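PDB 3MYX: uncharacterized protein PSPTO_0244 from Pseudomonas syringae pv. tomato, which is of unknown function but is a cupin-family protein, probably related to (S)-ureidoglycine aminohydrolase. Local coordinates for residues L8-A13 with T20-G25. Numbering follows the deposited sequence.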
ATOM      1  N   LEU A   8       5.605  -5.605   8.153  1.00  9.90           N
ATOM      2  CA  LEU A   8       4.857  -4.804   9.118  1.00 10.33           C
ATOM      3  C   LEU A   8       3.378  -4.775   8.807  1.00 10.08           C
ATOM      4  O   LEU A   8       2.972  -4.284   7.760  1.00 10.17           O
ATOM      5  CB  LEU A   8       5.392  -3.370   9.124  1.00 11.62           C
ATOM      6  CG  LEU A   8       6.877  -3.240   9.484  1.00 13.94           C
ATOM      7  CD1 LEU A   8       7.406  -1.854   9.191  1.00 17.91           C
ATOM      8  CD2 LEU A   8       7.103  -3.638  10.962  1.00 16.82           C
ATOM      9  N   LEU A   9       2.582  -5.307   9.720  1.00  9.23           N
ATOM     10  CA  LEU A   9       1.127  -5.212   9.612  0.50  9.94           C
ATOM     11  C   LEU A   9       0.749  -3.760   9.940  1.00 10.27           C
ATOM     12  O   LEU A   9       1.060  -3.262  11.026  1.00 13.36           O
ATOM     13  CB  LEU A   9       0.429  -6.220  10.546  0.50 10.88           C
ATOM     14  CG  LEU A   9      -0.935  -6.810  10.143  0.50 10.65           C
ATOM     15  CD1 LEU A   9      -1.917  -5.742   9.741  0.50 11.29           C
ATOM     16  CD2 LEU A   9      -0.825  -7.849   9.024  0.50 10.92           C
ATOM     17  N   LEU A  10       0.111  -3.069   8.995  1.00  8.20           N
ATOM     18  CA  LEU A  10      -0.252  -1.659   9.184  1.00  8.33           C
ATOM     19  C   LEU A  10      -1.637  -1.506   9.814  1.00  8.36           C
ATOM     20  O   LEU A  10      -1.830  -0.665  10.687  1.00  8.87           O
ATOM     21  CB  LEU A  10      -0.193  -0.885   7.858  1.00  8.11           C
ATOM     22  CG  LEU A  10       1.154  -0.893   7.128  1.00  8.24           C
ATOM     23  CD1 LEU A  10       1.074   0.035   5.920  1.00  8.07           C
ATOM     24  CD2 LEU A  10       2.314  -0.475   8.059  1.00 10.51           C
ATOM     25  N   ALA A  11      -2.610  -2.288   9.346  1.00  7.84           N
ATOM     26  CA  ALA A  11      -3.946  -2.231   9.902  1.00  7.78           C
ATOM     27  C   ALA A  11      -4.681  -3.528   9.641  1.00  8.15           C
ATOM     28  O   ALA A  11      -4.547  -4.123   8.577  1.00  9.88           O
ATOM     29  CB  ALA A  11      -4.729  -1.053   9.307  1.00 10.01           C
ATOM     30  N   ARG A  12      -5.467  -3.940  10.631  1.00  8.91           N
ATOM     31  CA  ARG A  12      -6.363  -5.071  10.504  1.00  8.21           C
ATOM     32  C   ARG A  12      -7.726  -4.597  10.018  1.00  8.10           C
ATOM     33  O   ARG A  12      -8.139  -3.463  10.299  1.00  8.65           O
ATOM     34  CB  ARG A  12      -6.571  -5.741  11.857  1.00  9.77           C
ATOM     35  CG  ARG A  12      -5.364  -6.427  12.440  1.00 11.57           C
ATOM     36  CD  ARG A  12      -5.038  -7.659  11.676  1.00 11.70           C
ATOM     37  NE  ARG A  12      -4.044  -8.475  12.361  1.00 14.29           N
ATOM     38  CZ  ARG A  12      -3.471  -9.554  11.845  1.00 15.18           C
ATOM     39  NH1 ARG A  12      -3.778  -9.974  10.624  1.00 14.66           N
ATOM     40  NH2 ARG A  12      -2.573 -10.214  12.551  1.00 18.17           N
ATOM     41  N   ALA A  13      -8.471  -5.493   9.376  1.00  7.93           N
ATOM     42  CA  ALA A  13      -9.809  -5.167   8.911  1.00  8.63           C
ATOM     43  C   ALA A  13     -10.700  -4.593  10.018  1.00  8.36           C
ATOM     44  O   ALA A  13     -11.433  -3.652   9.783  1.00 10.22           O
ATOM     45  CB  ALA A  13     -10.470  -6.402   8.267  1.00  8.94           C
ATOM     46  N   THR A  20       2.952  -3.375  15.354  0.50 15.09           N
ATOM     47  CA  THR A  20       3.773  -2.375  14.709  1.00 14.43           C
ATOM     48  C   THR A  20       3.918  -1.055  15.457  1.00 13.40           C
ATOM     49  O   THR A  20       2.949  -0.483  15.957  1.00 13.78           O
ATOM     50  CB  THR A  20       3.137  -2.145  13.335  1.00 13.08           C
ATOM     51  OG1 THR A  20       3.043  -3.420  12.685  1.00 15.03           O
ATOM     52  CG2 THR A  20       3.951  -1.177  12.485  1.00 14.27           C
ATOM     53  N   GLU A  21       5.159  -0.590  15.534  1.00 12.54           N
ATOM     54  CA  GLU A  21       5.460   0.705  16.119  0.50 13.10           C
ATOM     55  C   GLU A  21       5.317   1.791  15.055  1.00 12.17           C
ATOM     56  O   GLU A  21       5.822   1.650  13.934  1.00 14.14           O
ATOM     57  CB  GLU A  21       6.885   0.716  16.689  0.50 13.97           C
ATOM     58  CG  GLU A  21       7.142  -0.374  17.731  0.50 14.56           C
ATOM     59  CD  GLU A  21       6.421  -0.116  19.036  0.50 16.29           C
ATOM     60  OE1 GLU A  21       5.853   0.983  19.194  0.50 18.65           O
ATOM     61  OE2 GLU A  21       6.432  -1.010  19.907  0.50 16.38           O
ATOM     62  N   PHE A  22       4.626   2.867  15.400  1.00 11.77           N
ATOM     63  CA  PHE A  22       4.478   4.018  14.499  1.00 11.64           C
ATOM     64  C   PHE A  22       5.128   5.263  15.104  1.00 11.78           C
ATOM     65  O   PHE A  22       5.004   5.517  16.312  1.00 14.06           O
ATOM     66  CB  PHE A  22       3.000   4.321  14.261  1.00 10.97           C
ATOM     67  CG  PHE A  22       2.237   3.203  13.590  1.00 11.09           C
ATOM     68  CD1 PHE A  22       1.624   2.220  14.345  1.00 11.69           C
ATOM     69  CD2 PHE A  22       2.114   3.159  12.208  1.00 10.35           C
ATOM     70  CE1 PHE A  22       0.908   1.196  13.733  1.00 12.38           C
ATOM     71  CE2 PHE A  22       1.394   2.140  11.585  1.00 11.63           C
ATOM     72  CZ  PHE A  22       0.784   1.165  12.350  1.00 10.57           C
ATOM     73  N   THR A  23       5.782   6.043  14.251  1.00 12.04           N
ATOM     74  CA  THR A  23       6.335   7.337  14.615  1.00 13.53           C
ATOM     75  C   THR A  23       5.325   8.406  14.241  1.00 11.81           C
ATOM     76  O   THR A  23       4.921   8.489  13.071  1.00 12.75           O
ATOM     77  CB  THR A  23       7.650   7.596  13.853  1.00 13.57           C
ATOM     78  OG1 THR A  23       8.639   6.674  14.311  1.00 18.51           O
ATOM     79  CG2 THR A  23       8.170   9.024  14.085  1.00 16.47           C
ATOM     80  N   THR A  24       4.918   9.222  15.213  1.00 11.23           N
ATOM     81  CA  THR A  24       3.984  10.311  14.964  1.00 10.45           C
ATOM     82  C   THR A  24       4.707  11.595  14.539  1.00  9.92           C
ATOM     83  O   THR A  24       5.681  12.016  15.181  1.00 13.07           O
ATOM     84  CB  THR A  24       3.141  10.601  16.208  1.00 12.90           C
ATOM     85  OG1 THR A  24       2.349   9.455  16.512  1.00 15.35           O
ATOM     86  CG2 THR A  24       2.238  11.783  16.003  1.00 14.03           C
ATOM     87  N   GLY A  25       4.208  12.223  13.479  1.00  8.83           N
ATOM     88  CA  GLY A  25       4.716  13.502  13.021  1.00  8.37           C
ATOM     89  C   GLY A  25       4.905  13.540  11.522  1.00  8.01           C
ATOM     90  O   GLY A  25       4.747  12.543  10.836  1.00  8.37           O
TER
HETATM   91  O   HOH W   1       3.458  -6.224  12.368  1.00 19.24           O
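Leu10 O approaches the Phe22 ring edge-on, almost level with it, and lies 3.6 Å from Phe22 CZ. Within 20-25, Thr20 CG2 sits 3.9 Å above one face of that ring, displaced from its centre. Within 8-13, Leu9 CG lies over the middle of one face of the Arg12 guanidinium, 4.1 Å above its plane. In this cupin-family, all-beta chain the contact sets the loop leading into strand 23-24, which pairs with strand 37-39, against strand 7-11. Strand 7-11 is an outermost strand of another antiparallel sheet and pairs with strand 214-217. A classic beta bulge sets Leu10 and Ala11 together opposite Thr214. The apolar part is slight: Leu10 CD2 lies 4.5 Å from Phe22 CE2. Ala40 touches both Leu10 and Thr20.

The polar link comes from Thr20. Its OG1 is anti to the carbonyl carbon and its CG2 anti to the backbone N (chi1 -55°), which turns the hydroxyl to Leu9. Thr20 OG1 donates to Leu9 O at 2.6 Å. The donor is tilted 23° from the carbonyl plane, and the C=O...donor angle is 137°. A water accepts from Leu9 N at 2.9 Å and donates to the same Thr20 OG1.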